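Long-range contacts in penicillin binding protein 2X (Streptococcus thermophilus, PDB 5U47), which probably acts as a peptidoglycan transpeptidase, cross-linking glycan strands at the division septum, and is the kind of enzyme that beta-lactams inactivate by acylation: residues K242-S247 against V547-T552; G507-P512 against E525-V530; Q233-M238 against T262-Y267. The protein carries 1 engineered substitution. All blocks are in the same frame, centred on the assembly; numbering follows the deposited sequence.

Interaction 1 (K242-S247 against V547-T552)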
ATOM      1  N   LYS A 242      14.434  10.105 -17.338  1.00 36.10           N
ATOM      2  CA  LYS A 242      14.483  11.422 -16.676  1.00 38.83           C
ATOM      3  C   LYS A 242      13.063  11.999 -16.516  1.00 38.47           C
ATOM      4  O   LYS A 242      12.815  13.180 -16.803  1.00 39.06           O
ATOM      5  CB  LYS A 242      15.376  12.448 -17.390  1.00 42.88           C
ATOM      6  CG  LYS A 242      16.845  12.090 -17.554  1.00 46.80           C
ATOM      7  CD  LYS A 242      17.107  11.344 -18.853  1.00 50.56           C
ATOM      8  CE  LYS A 242      18.599  11.296 -19.127  1.00 52.20           C
ATOM      9  NZ  LYS A 242      18.890  10.481 -20.332  1.00 53.75           N
ATOM     10  N   GLY A 243      12.130  11.147 -16.092  1.00 36.16           N
ATOM     11  CA  GLY A 243      10.761  11.576 -15.857  1.00 34.12           C
ATOM     12  C   GLY A 243      10.684  12.329 -14.542  1.00 32.86           C
ATOM     13  O   GLY A 243      11.574  12.196 -13.684  1.00 32.79           O
ATOM     14  N   ILE A 244       9.620  13.114 -14.380  1.00 30.76           N
ATOM     15  CA  ILE A 244       9.405  13.859 -13.146  1.00 32.20           C
ATOM     16  C   ILE A 244       8.963  12.929 -12.017  1.00 29.15           C
ATOM     17  O   ILE A 244       9.190  13.222 -10.861  1.00 27.87           O
ATOM     18  CB  ILE A 244       8.453  15.058 -13.327  1.00 35.95           C
ATOM     19  CG1 ILE A 244       7.020  14.620 -13.625  1.00 38.07           C
ATOM     20  CG2 ILE A 244       8.984  15.957 -14.451  1.00 38.62           C
ATOM     21  CD1 ILE A 244       6.036  15.778 -13.634  1.00 41.62           C
ATOM     22  N   ASN A 245       8.319  11.817 -12.367  1.00 28.00           N
ATOM     23  CA  ASN A 245       7.946  10.805 -11.372  1.00 26.20           C
ATOM     24  C   ASN A 245       7.725   9.468 -12.052  1.00 24.83           C
ATOM     25  O   ASN A 245       7.664   9.387 -13.274  1.00 25.17           O
ATOM     26  CB  ASN A 245       6.745  11.235 -10.496  1.00 27.98           C
ATOM     27  CG  ASN A 245       5.440  11.279 -11.246  1.00 29.25           C
ATOM     28  OD1 ASN A 245       5.012  10.281 -11.819  1.00 28.47           O
ATOM     29  ND2 ASN A 245       4.772  12.438 -11.214  1.00 30.71           N
ATOM     30  N   ALA A 246       7.672   8.404 -11.265  1.00 23.77           N
ATOM     31  CA  ALA A 246       7.438   7.084 -11.818  1.00 22.91           C
ATOM     32  C   ALA A 246       6.997   6.157 -10.703  1.00 24.17           C
ATOM     33  O   ALA A 246       7.193   6.465  -9.517  1.00 23.72           O
ATOM     34  CB  ALA A 246       8.701   6.545 -12.494  1.00 23.84           C
ATOM     35  N   SER A 247       6.397   5.028 -11.089  1.00 23.29           N
ATOM     36  CA  SER A 247       5.970   4.034 -10.137  1.00 23.06           C
ATOM     37  C   SER A 247       6.066   2.659 -10.777  1.00 21.50           C
ATOM     38  O   SER A 247       6.029   2.528 -11.993  1.00 20.88           O
ATOM     39  CB  SER A 247       4.541   4.293  -9.694  1.00 24.65           C
ATOM     40  OG  SER A 247       3.662   4.080 -10.780  1.00 28.92           O
ATOM     41  N   VAL A 547       5.493   6.299 -15.780  1.00 25.11           N
ATOM     42  CA  VAL A 547       6.476   7.365 -15.767  1.00 25.81           C
ATOM     43  C   VAL A 547       5.782   8.597 -16.361  1.00 27.20           C
ATOM     44  O   VAL A 547       5.163   8.522 -17.440  1.00 26.50           O
ATOM     45  CB  VAL A 547       7.785   7.020 -16.533  1.00 26.45           C
ATOM     46  CG1 VAL A 547       7.517   6.677 -17.980  1.00 27.34           C
ATOM     47  CG2 VAL A 547       8.781   8.173 -16.436  1.00 27.67           C
ATOM     48  N   GLN A 548       5.851   9.713 -15.637  1.00 28.13           N
ATOM     49  CA  GLN A 548       5.242  10.946 -16.065  1.00 29.21           C
ATOM     50  C   GLN A 548       6.292  11.895 -16.642  1.00 30.58           C
ATOM     51  O   GLN A 548       7.356  12.115 -16.048  1.00 28.97           O
ATOM     52  CB  GLN A 548       4.488  11.619 -14.908  1.00 30.87           C
ATOM     53  CG  GLN A 548       3.751  12.890 -15.321  1.00 33.20           C
ATOM     54  CD  GLN A 548       2.868  13.490 -14.241  1.00 35.43           C
ATOM     55  OE1 GLN A 548       2.572  12.857 -13.248  1.00 35.86           O
ATOM     56  NE2 GLN A 548       2.446  14.738 -14.446  1.00 39.12           N
ATOM     57  N   GLU A 549       5.959  12.444 -17.810  1.00 31.60           N
ATOM     58  CA  GLU A 549       6.770  13.426 -18.523  1.00 34.20           C
ATOM     59  C   GLU A 549       8.249  13.069 -18.648  1.00 34.33           C
ATOM     60  O   GLU A 549       9.117  13.802 -18.183  1.00 35.71           O
ATOM     61  CB  GLU A 549       6.584  14.803 -17.891  1.00 37.46           C
ATOM     62  CG  GLU A 549       5.144  15.288 -17.951  1.00 40.66           C
ATOM     63  CD  GLU A 549       4.892  16.531 -17.117  1.00 45.17           C
ATOM     64  OE1 GLU A 549       5.679  17.486 -17.217  1.00 50.20           O
ATOM     65  OE2 GLU A 549       3.882  16.558 -16.373  1.00 49.12           O
ATOM     66  N   PRO A 550       8.538  11.925 -19.283  1.00 33.66           N
ATOM     67  CA  PRO A 550       9.915  11.550 -19.524  1.00 35.31           C
ATOM     68  C   PRO A 550      10.576  12.525 -20.515  1.00 39.06           C
ATOM     69  O   PRO A 550       9.978  12.825 -21.548  1.00 39.58           O
ATOM     70  CB  PRO A 550       9.793  10.163 -20.149  1.00 33.70           C
ATOM     71  CG  PRO A 550       8.455  10.158 -20.807  1.00 33.70           C
ATOM     72  CD  PRO A 550       7.587  10.976 -19.900  1.00 33.53           C
ATOM     73  N   LYS A 551      11.758  13.048 -20.174  1.00 42.06           N
ATOM     74  CA  LYS A 551      12.509  13.921 -21.091  1.00 47.03           C
ATOM     75  C   LYS A 551      12.857  13.170 -22.363  1.00 46.59           C
ATOM     76  O   LYS A 551      12.798  13.736 -23.450  1.00 48.69           O
ATOM     77  CB  LYS A 551      13.832  14.416 -20.490  1.00 51.56           C
ATOM     78  CG  LYS A 551      13.820  15.795 -19.853  1.00 56.68           C
ATOM     79  CD  LYS A 551      13.027  15.855 -18.576  1.00 58.71           C
ATOM     80  CE  LYS A 551      13.112  17.243 -17.961  1.00 62.93           C
ATOM     81  NZ  LYS A 551      12.241  17.370 -16.759  1.00 64.82           N
ATOM     82  N   THR A 552      13.257  11.909 -22.194  1.00 44.16           N
ATOM     83  CA  THR A 552      13.647  11.022 -23.283  1.00 44.52           C
ATOM     84  C   THR A 552      12.732   9.818 -23.202  1.00 42.15           C
ATOM     85  O   THR A 552      12.567   9.246 -22.113  1.00 41.56           O
ATOM     86  CB  THR A 552      15.115  10.548 -23.118  1.00 45.89           C
ATOM     87  OG1 THR A 552      15.968  11.670 -22.888  1.00 48.86           O
ATOM     88  CG2 THR A 552      15.603   9.803 -24.361  1.00 47.45           C
TER
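Gln548 runs out extended, with CG trans to its own backbone N (chi1 -177°), while Asn245 holds CG between backbone N and carbonyl carbon (chi1 70°); these torsions bring the two amides together over one face of the five-stranded antiparallel sheet of the transpeptidase domain, where strands 245-252 and 541-548 meet. Asn245 ND2 donates to Gln548 OE1 at 3.0 Å. The acceptor lies in the plane of the asparagine amide, but the donor stands well above the carbonyl plane of the glutamine, consistent with amide planes 84° apart. The other end of the Gln548 amide is also held: NE2 reaches Glu549 OE2 at 3.0 Å, on the anti side but tilted out of the carboxylate plane; the same OE2 has its stronger partner in a salt bridge with Lys520. Bonds at both ends fix the rotation of this amide. Ile244 lies obliquely against Gln548 and Glu549, its CD1 3.6 Å from Glu549 OE2. Between the backbones, Gln548 N bonds to Asn245 O at 3.0 Å, and Ile244 N bonds to Gln548 O at 3.0 Å. Ala246 and Val547, a non-hydrogen-bonded pair, face the opposite side of the sheet, beneath helix 224-241, with their CB atoms 4.2 Å apart. Where the chain enters from that helix, Gly243 CA sits 4.0 Å from Val547 CG2.

Interaction 2 (G507-P512 against E525-V530); sequences GTAQVP and ETLNSV
A KSG sequence on strand 503-510, matching the K(T/S)G motif of penicilloyl-serine transferases, ends at Gly507, and this strand is the outermost on its side of the sheet, paired only with strand 526-534 within it. The local axes of the two strands are antiparallel (160°) and come within 4.6 Å. Gly507 and Ser529 form a hydrogen-bonded pair: Gly507 N donates to Ser529 O at 2.7 Å, and Ser529 N to Gly507 O at 2.9 Å. In the next such pair, Leu527 N donates to Ala509 O at 2.9 Å (168° at the hydrogen), whereas the return bond from Ala509 N to Leu527 O is weak.

On the face carrying Ala509 and Leu527, their CB atoms touch at 4.0 Å, and Val511 CG2 extends this apolar patch, lying 4.2 Å from Leu527 CB. Thr526 and Asn528 share the other face. The hydroxyl of Thr526, set between backbone N and carbonyl carbon (chi1 52°), donates to Asn528 OD1 at 2.9 Å from above the carbonyl plane, which probably helps to fix the rotation of the asparagine amide. Past the paired residues, a water accepts from Val511 N and reaches Glu525 O, bridging the diverging chains.

Because Thr508 and Asn528 form a non-hydrogen-bonded pair, the backbone N of Thr508 points away from strand 526-534. In related enzymes the corresponding N-H helps to form the oxyanion hole, so the pairing on either side of Thr508 probably sets the position of such a donor here.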
ATOM      1  N   GLY A 507       0.433   2.131 -22.509  1.00 29.57           N
ATOM      2  CA  GLY A 507      -0.395   3.281 -22.461  1.00 31.80           C
ATOM      3  C   GLY A 507       0.361   4.588 -22.533  1.00 33.61           C
ATOM      4  O   GLY A 507       1.532   4.707 -22.134  1.00 30.63           O
ATOM      5  N   THR A 508      -0.319   5.568 -23.103  0.50 35.56           N
ATOM      6  CA  THR A 508       0.143   6.933 -23.149  0.50 37.78           C
ATOM      7  C   THR A 508      -1.108   7.638 -22.679  0.50 39.49           C
ATOM      8  O   THR A 508      -2.231   7.157 -22.940  0.50 42.06           O
ATOM      9  CB  THR A 508       0.524   7.415 -24.560  0.50 39.96           C
ATOM     10  OG1 THR A 508      -0.605   7.302 -25.435  0.50 40.52           O
ATOM     11  CG2 THR A 508       1.681   6.597 -25.114  0.50 40.52           C
ATOM     12  N   ALA A 509      -0.932   8.727 -21.950  1.00 38.84           N
ATOM     13  CA  ALA A 509      -2.047   9.503 -21.481  1.00 38.45           C
ATOM     14  C   ALA A 509      -1.657  10.955 -21.557  1.00 38.76           C
ATOM     15  O   ALA A 509      -0.513  11.347 -21.242  1.00 35.42           O
ATOM     16  CB  ALA A 509      -2.441   9.109 -20.058  1.00 36.24           C
ATOM     17  N   GLN A 510      -2.633  11.741 -21.974  1.00 40.47           N
ATOM     18  CA  GLN A 510      -2.483  13.165 -22.059  1.00 44.61           C
ATOM     19  C   GLN A 510      -2.510  13.646 -20.598  1.00 42.71           C
ATOM     20  O   GLN A 510      -3.246  13.083 -19.767  1.00 41.86           O
ATOM     21  CB  GLN A 510      -3.668  13.741 -22.852  1.00 50.04           C
ATOM     22  CG  GLN A 510      -3.288  14.752 -23.903  1.00 56.92           C
ATOM     23  CD  GLN A 510      -2.628  14.113 -25.113  1.00 62.65           C
ATOM     24  OE1 GLN A 510      -2.571  12.881 -25.235  1.00 64.23           O
ATOM     25  NE2 GLN A 510      -2.136  14.952 -26.030  1.00 65.79           N
ATOM     26  N   VAL A 511      -1.690  14.635 -20.269  1.00 43.18           N
ATOM     27  CA  VAL A 511      -1.635  15.163 -18.911  1.00 45.88           C
ATOM     28  C   VAL A 511      -2.246  16.564 -18.851  1.00 49.89           C
ATOM     29  O   VAL A 511      -1.934  17.393 -19.704  1.00 49.11           O
ATOM     30  CB  VAL A 511      -0.193  15.216 -18.375  1.00 45.41           C
ATOM     31  CG1 VAL A 511      -0.152  15.863 -16.991  1.00 47.15           C
ATOM     32  CG2 VAL A 511       0.395  13.813 -18.315  1.00 44.53           C
ATOM     33  N   PRO A 512      -3.126  16.823 -17.854  1.00 55.71           N
ATOM     34  CA  PRO A 512      -3.709  18.158 -17.704  1.00 61.86           C
ATOM     35  C   PRO A 512      -2.706  19.187 -17.205  1.00 66.54           C
ATOM     36  O   PRO A 512      -1.798  18.852 -16.442  1.00 65.85           O
ATOM     37  CB  PRO A 512      -4.803  17.956 -16.645  1.00 61.06           C
ATOM     38  CG  PRO A 512      -5.108  16.510 -16.674  1.00 59.74           C
ATOM     39  CD  PRO A 512      -3.791  15.854 -16.957  1.00 57.31           C
ATOM     40  N   GLU A 525       5.239  15.018 -23.134  1.00 50.31           N
ATOM     41  CA  GLU A 525       4.622  15.580 -21.936  1.00 49.70           C
ATOM     42  C   GLU A 525       3.343  14.742 -21.719  1.00 45.25           C
ATOM     43  O   GLU A 525       2.201  15.198 -21.846  1.00 45.43           O
ATOM     44  CB  GLU A 525       4.391  17.081 -22.122  1.00 56.23           C
ATOM     45  CG  GLU A 525       4.684  17.905 -20.870  1.00 58.95           C
ATOM     46  CD  GLU A 525       4.950  19.366 -21.186  1.00 63.25           C
ATOM     47  OE1 GLU A 525       5.830  19.961 -20.522  1.00 65.45           O
ATOM     48  OE2 GLU A 525       4.305  19.913 -22.115  1.00 66.00           O
ATOM     49  N   THR A 526       3.596  13.483 -21.392  1.00 39.42           N
ATOM     50  CA  THR A 526       2.577  12.466 -21.238  1.00 37.85           C
ATOM     51  C   THR A 526       2.884  11.546 -20.086  1.00 34.32           C
ATOM     52  O   THR A 526       3.988  11.576 -19.529  1.00 33.52           O
ATOM     53  CB  THR A 526       2.575  11.545 -22.488  1.00 38.72           C
ATOM     54  OG1 THR A 526       3.920  11.073 -22.728  1.00 37.75           O
ATOM     55  CG2 THR A 526       2.053  12.279 -23.721  1.00 41.55           C
ATOM     56  N   LEU A 527       1.888  10.749 -19.730  0.50 33.33           N
ATOM     57  CA  LEU A 527       2.029   9.725 -18.734  0.50 31.62           C
ATOM     58  C   LEU A 527       2.138   8.455 -19.543  0.50 30.76           C
ATOM     59  O   LEU A 527       1.215   8.125 -20.297  0.50 30.61           O
ATOM     60  CB  LEU A 527       0.804   9.647 -17.834  0.50 31.45           C
ATOM     61  CG  LEU A 527       0.887   8.487 -16.840  0.50 30.53           C
ATOM     62  CD1 LEU A 527       1.953   8.729 -15.779  0.50 30.29           C
ATOM     63  CD2 LEU A 527      -0.451   8.274 -16.177  0.50 30.80           C
ATOM     64  N   ASN A 528       3.278   7.776 -19.428  1.00 29.12           N
ATOM     65  CA  ASN A 528       3.512   6.511 -20.129  1.00 28.64           C
ATOM     66  C   ASN A 528       3.432   5.340 -19.167  1.00 26.14           C
ATOM     67  O   ASN A 528       3.940   5.419 -18.050  1.00 26.07           O
ATOM     68  CB  ASN A 528       4.884   6.547 -20.811  1.00 31.19           C
ATOM     69  CG  ASN A 528       4.978   7.640 -21.872  1.00 35.80           C
ATOM     70  OD1 ASN A 528       3.976   8.164 -22.326  1.00 43.35           O
ATOM     71  ND2 ASN A 528       6.179   7.955 -22.283  1.00 39.70           N
ATOM     72  N   SER A 529       2.811   4.250 -19.593  1.00 24.67           N
ATOM     73  CA  SER A 529       2.624   3.119 -18.699  1.00 24.20           C
ATOM     74  C   SER A 529       2.532   1.794 -19.404  1.00 24.40           C
ATOM     75  O   SER A 529       2.385   1.730 -20.624  1.00 24.36           O
ATOM     76  CB  SER A 529       1.375   3.337 -17.831  1.00 24.85           C
ATOM     77  OG  SER A 529       0.170   3.360 -18.587  1.00 27.32           O
ATOM     78  N   VAL A 530       2.645   0.725 -18.625  1.00 24.28           N
ATOM     79  CA  VAL A 530       2.491  -0.612 -19.162  1.00 24.20           C
ATOM     80  C   VAL A 530       1.999  -1.564 -18.077  1.00 23.06           C
ATOM     81  O   VAL A 530       2.354  -1.414 -16.886  1.00 20.93           O
ATOM     82  CB  VAL A 530       3.827  -1.142 -19.765  1.00 26.10           C
ATOM     83  CG1 VAL A 530       4.901  -1.355 -18.703  1.00 25.68           C
ATOM     84  CG2 VAL A 530       3.608  -2.431 -20.525  1.00 27.98           C
TER
HETATM   85  O   HOH W   1      -0.429  15.831 -22.368  1.00 40.41           O

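Interaction 3 (Q233-M238 against T262-Y267); sequences QMDTFM and TQRPTY
The guanidinium of Arg264 lies between Thr266 CG2, 3.5 Å above one face and offset toward its rim, and Met234 CB over the opposite face, while Asp235 and Thr262 OG1 meet its edge in plane. Asp235 binds side-on through a single oxygen: OD1 accepts from Arg264 NE at 2.9 Å and from Arg264 NH2 at 2.9 Å. The two approaches differ. NE arrives nearly along the C-O axis of the carboxylate and NH2 from above its plane, consistent with the 54° between carboxylate and guanidinium. At another part of the edge, Arg264 NH1 donates to Thr262 OG1 at 2.9 Å and to Gln263 O at 2.9 Å, tying the arginine back to its own strand. Glu231 completes the network, forming a salt bridge with Arg264 NH2 and a hydrogen bond with Thr262 OG1. With bonds in its plane on several sides and carbon over both faces, the buried guanidinium is held against rotation; two nearby carboxylates probably favour its positive charge.

With CG anti to the carbonyl carbon (chi1 -68°), the arginine's CB and CG lie against the methionines of the helix, and the bend at chi2 then carries the guanidinium to Asp235. Met238 CG lies 3.5 Å from Arg264 CG. Met234, running the opposite way to both Arg264 and Thr262, sets its CG against Arg264 CG (3.7 Å) and Thr262 CG2.

This is helix-on-sheet packing: the axes of helix 233-238 and strand 262-264 run 26° apart at 9.5 Å. Met234 also rests on Ala246 and Ala248 of the adjacent strand 245-252 and touches Val561 of helix 558-572, as does Phe237.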
ATOM      1  N   GLN A 233      16.499  -1.658 -10.630  1.00 24.71           N
ATOM      2  CA  GLN A 233      16.022  -1.487 -12.010  1.00 27.31           C
ATOM      3  C   GLN A 233      15.243  -0.207 -12.213  1.00 26.72           C
ATOM      4  O   GLN A 233      15.309   0.365 -13.291  1.00 25.65           O
ATOM      5  CB  GLN A 233      15.206  -2.689 -12.497  1.00 27.56           C
ATOM      6  CG  GLN A 233      15.997  -3.960 -12.469  1.00 30.24           C
ATOM      7  CD  GLN A 233      17.289  -3.826 -13.239  1.00 33.37           C
ATOM      8  OE1 GLN A 233      18.335  -4.020 -12.677  1.00 36.30           O
ATOM      9  NE2 GLN A 233      17.214  -3.410 -14.526  1.00 36.28           N
ATOM     10  N   MET A 234      14.536   0.249 -11.174  1.00 27.11           N
ATOM     11  CA  MET A 234      13.803   1.492 -11.260  1.00 27.94           C
ATOM     12  C   MET A 234      14.772   2.675 -11.351  1.00 27.53           C
ATOM     13  O   MET A 234      14.493   3.633 -12.056  1.00 27.56           O
ATOM     14  CB  MET A 234      12.873   1.670 -10.065  1.00 29.86           C
ATOM     15  CG  MET A 234      11.785   2.657 -10.329  1.00 34.19           C
ATOM     16  SD  MET A 234      10.641   2.048 -11.607  1.00 37.86           S
ATOM     17  CE  MET A 234       9.432   3.326 -11.356  1.00 38.63           C
ATOM     18  N   ASP A 235      15.889   2.617 -10.626  1.00 26.86           N
ATOM     19  CA  ASP A 235      16.902   3.682 -10.725  1.00 29.34           C
ATOM     20  C   ASP A 235      17.417   3.772 -12.145  1.00 29.33           C
ATOM     21  O   ASP A 235      17.576   4.872 -12.672  1.00 30.79           O
ATOM     22  CB  ASP A 235      18.100   3.452  -9.802  1.00 31.17           C
ATOM     23  CG  ASP A 235      17.777   3.660  -8.342  1.00 31.97           C
ATOM     24  OD1 ASP A 235      16.741   4.291  -7.994  1.00 35.33           O
ATOM     25  OD2 ASP A 235      18.582   3.187  -7.533  1.00 34.54           O
ATOM     26  N   THR A 236      17.681   2.623 -12.764  1.00 29.29           N
ATOM     27  CA  THR A 236      18.167   2.634 -14.153  1.00 29.76           C
ATOM     28  C   THR A 236      17.114   3.214 -15.103  1.00 30.09           C
ATOM     29  O   THR A 236      17.444   3.952 -16.050  1.00 28.60           O
ATOM     30  CB  THR A 236      18.556   1.235 -14.626  1.00 29.93           C
ATOM     31  OG1 THR A 236      19.482   0.680 -13.691  1.00 30.86           O
ATOM     32  CG2 THR A 236      19.216   1.279 -16.037  1.00 31.37           C
ATOM     33  N   PHE A 237      15.851   2.878 -14.847  1.00 28.02           N
ATOM     34  CA  PHE A 237      14.737   3.331 -15.668  1.00 28.11           C
ATOM     35  C   PHE A 237      14.625   4.863 -15.582  1.00 29.83           C
ATOM     36  O   PHE A 237      14.405   5.534 -16.598  1.00 28.87           O
ATOM     37  CB  PHE A 237      13.464   2.603 -15.216  1.00 26.63           C
ATOM     38  CG  PHE A 237      12.206   2.972 -15.970  1.00 25.89           C
ATOM     39  CD1 PHE A 237      12.009   2.560 -17.281  1.00 24.85           C
ATOM     40  CD2 PHE A 237      11.166   3.634 -15.321  1.00 25.86           C
ATOM     41  CE1 PHE A 237      10.828   2.862 -17.954  1.00 25.10           C
ATOM     42  CE2 PHE A 237       9.988   3.933 -15.994  1.00 25.76           C
ATOM     43  CZ  PHE A 237       9.819   3.542 -17.311  1.00 25.09           C
ATOM     44  N   MET A 238      14.807   5.415 -14.383  1.00 30.59           N
ATOM     45  CA  MET A 238      14.773   6.871 -14.201  1.00 31.68           C
ATOM     46  C   MET A 238      15.950   7.555 -14.888  1.00 32.89           C
ATOM     47  O   MET A 238      15.798   8.654 -15.400  1.00 32.43           O
ATOM     48  CB  MET A 238      14.776   7.253 -12.725  1.00 33.49           C
ATOM     49  CG  MET A 238      13.559   6.789 -11.962  1.00 35.73           C
ATOM     50  SD  MET A 238      12.015   7.139 -12.820  1.00 41.98           S
ATOM     51  CE  MET A 238      12.093   8.932 -12.854  1.00 35.69           C
ATOM     52  N   THR A 262       7.279   0.520  -5.588  1.00 19.95           N
ATOM     53  CA  THR A 262       8.170   1.640  -5.423  1.00 20.62           C
ATOM     54  C   THR A 262       7.745   2.830  -6.269  1.00 21.21           C
ATOM     55  O   THR A 262       6.930   2.708  -7.204  1.00 20.65           O
ATOM     56  CB  THR A 262       9.641   1.240  -5.739  1.00 21.50           C
ATOM     57  OG1 THR A 262      10.546   2.152  -5.087  1.00 22.29           O
ATOM     58  CG2 THR A 262       9.892   1.202  -7.242  1.00 22.28           C
ATOM     59  N   GLN A 263       8.288   3.987  -5.920  1.00 20.37           N
ATOM     60  CA  GLN A 263       8.045   5.188  -6.685  1.00 21.54           C
ATOM     61  C   GLN A 263       9.289   6.023  -6.706  1.00 21.89           C
ATOM     62  O   GLN A 263      10.168   5.831  -5.883  1.00 21.35           O
ATOM     63  CB  GLN A 263       6.890   5.997  -6.114  1.00 22.03           C
ATOM     64  CG  GLN A 263       7.175   6.775  -4.843  1.00 22.89           C
ATOM     65  CD  GLN A 263       5.921   7.482  -4.350  1.00 23.57           C
ATOM     66  OE1 GLN A 263       4.894   6.844  -4.100  1.00 22.82           O
ATOM     67  NE2 GLN A 263       5.992   8.791  -4.227  1.00 21.88           N
ATOM     68  N   ARG A 264       9.348   6.934  -7.681  1.00 22.92           N
ATOM     69  CA  ARG A 264      10.444   7.827  -7.861  1.00 23.06           C
ATOM     70  C   ARG A 264       9.848   9.218  -8.081  1.00 24.31           C
ATOM     71  O   ARG A 264       8.793   9.331  -8.685  1.00 22.94           O
ATOM     72  CB  ARG A 264      11.304   7.403  -9.058  1.00 25.05           C
ATOM     73  CG  ARG A 264      12.073   6.087  -8.850  1.00 24.27           C
ATOM     74  CD  ARG A 264      13.170   6.278  -7.815  1.00 24.36           C
ATOM     75  NE  ARG A 264      13.980   5.081  -7.581  1.00 25.03           N
ATOM     76  CZ  ARG A 264      13.626   4.046  -6.807  1.00 25.24           C
ATOM     77  NH1 ARG A 264      12.441   4.002  -6.216  1.00 24.86           N
ATOM     78  NH2 ARG A 264      14.458   3.014  -6.650  1.00 26.25           N
ATOM     79  N   PRO A 265      10.490  10.271  -7.572  1.00 24.82           N
ATOM     80  CA  PRO A 265      11.722  10.189  -6.777  1.00 25.16           C
ATOM     81  C   PRO A 265      11.451   9.604  -5.404  1.00 23.57           C
ATOM     82  O   PRO A 265      10.307   9.598  -4.955  1.00 23.94           O
ATOM     83  CB  PRO A 265      12.156  11.670  -6.644  1.00 27.12           C
ATOM     84  CG  PRO A 265      10.883  12.424  -6.795  1.00 28.42           C
ATOM     85  CD  PRO A 265      10.118  11.669  -7.843  1.00 27.27           C
ATOM     86  N   THR A 266      12.500   9.128  -4.743  1.00 23.27           N
ATOM     87  CA  THR A 266      12.347   8.484  -3.446  1.00 23.29           C
ATOM     88  C   THR A 266      13.357   9.032  -2.470  1.00 25.17           C
ATOM     89  O   THR A 266      14.016  10.036  -2.758  1.00 26.43           O
ATOM     90  CB  THR A 266      12.459   6.946  -3.593  1.00 22.94           C
ATOM     91  OG1 THR A 266      12.057   6.280  -2.374  1.00 22.46           O
ATOM     92  CG2 THR A 266      13.886   6.545  -3.985  1.00 23.34           C
ATOM     93  N   TYR A 267      13.442   8.397  -1.301  1.00 24.86           N
ATOM     94  CA  TYR A 267      14.410   8.770  -0.275  1.00 25.39           C
ATOM     95  C   TYR A 267      14.896   7.543   0.500  1.00 24.14           C
ATOM     96  O   TYR A 267      14.273   6.465   0.465  1.00 23.57           O
ATOM     97  CB  TYR A 267      13.793   9.786   0.713  1.00 25.66           C
ATOM     98  CG  TYR A 267      12.631   9.266   1.548  1.00 24.36           C
ATOM     99  CD1 TYR A 267      11.330   9.283   1.060  1.00 24.81           C
ATOM    100  CD2 TYR A 267      12.830   8.784   2.847  1.00 25.25           C
ATOM    101  CE1 TYR A 267      10.259   8.808   1.825  1.00 23.45           C
ATOM    102  CE2 TYR A 267      11.778   8.325   3.620  1.00 23.82           C
ATOM    103  CZ  TYR A 267      10.484   8.346   3.101  1.00 24.22           C
ATOM    104  OH  TYR A 267       9.426   7.888   3.860  1.00 23.51           O
TER

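All three contacts involve one antiparallel sheet, whose order is 258-264, 245-252, 541-548, 526-534, 503-510. Interaction 1 is central, its centre 10 Å from those of both others. Toward interaction 2, probable hydrogen bonds join Glu549 N to Thr526 O and Val547 O to Asn528 N, each at 2.8 Å; toward interaction 3, Ala246 O probably accepts from Arg264 N at 2.9 Å. Interactions 2 and 3 do not touch: their nearest atoms are about 6 Å apart. Interaction 2 involves the strand carrying the KSG sequence, and Gly507 touches residues of the presumed SxxK pattern (Ser295, Lys298), so it probably borders the active site, while interaction 3 fastens helix 224-241 at the far edge.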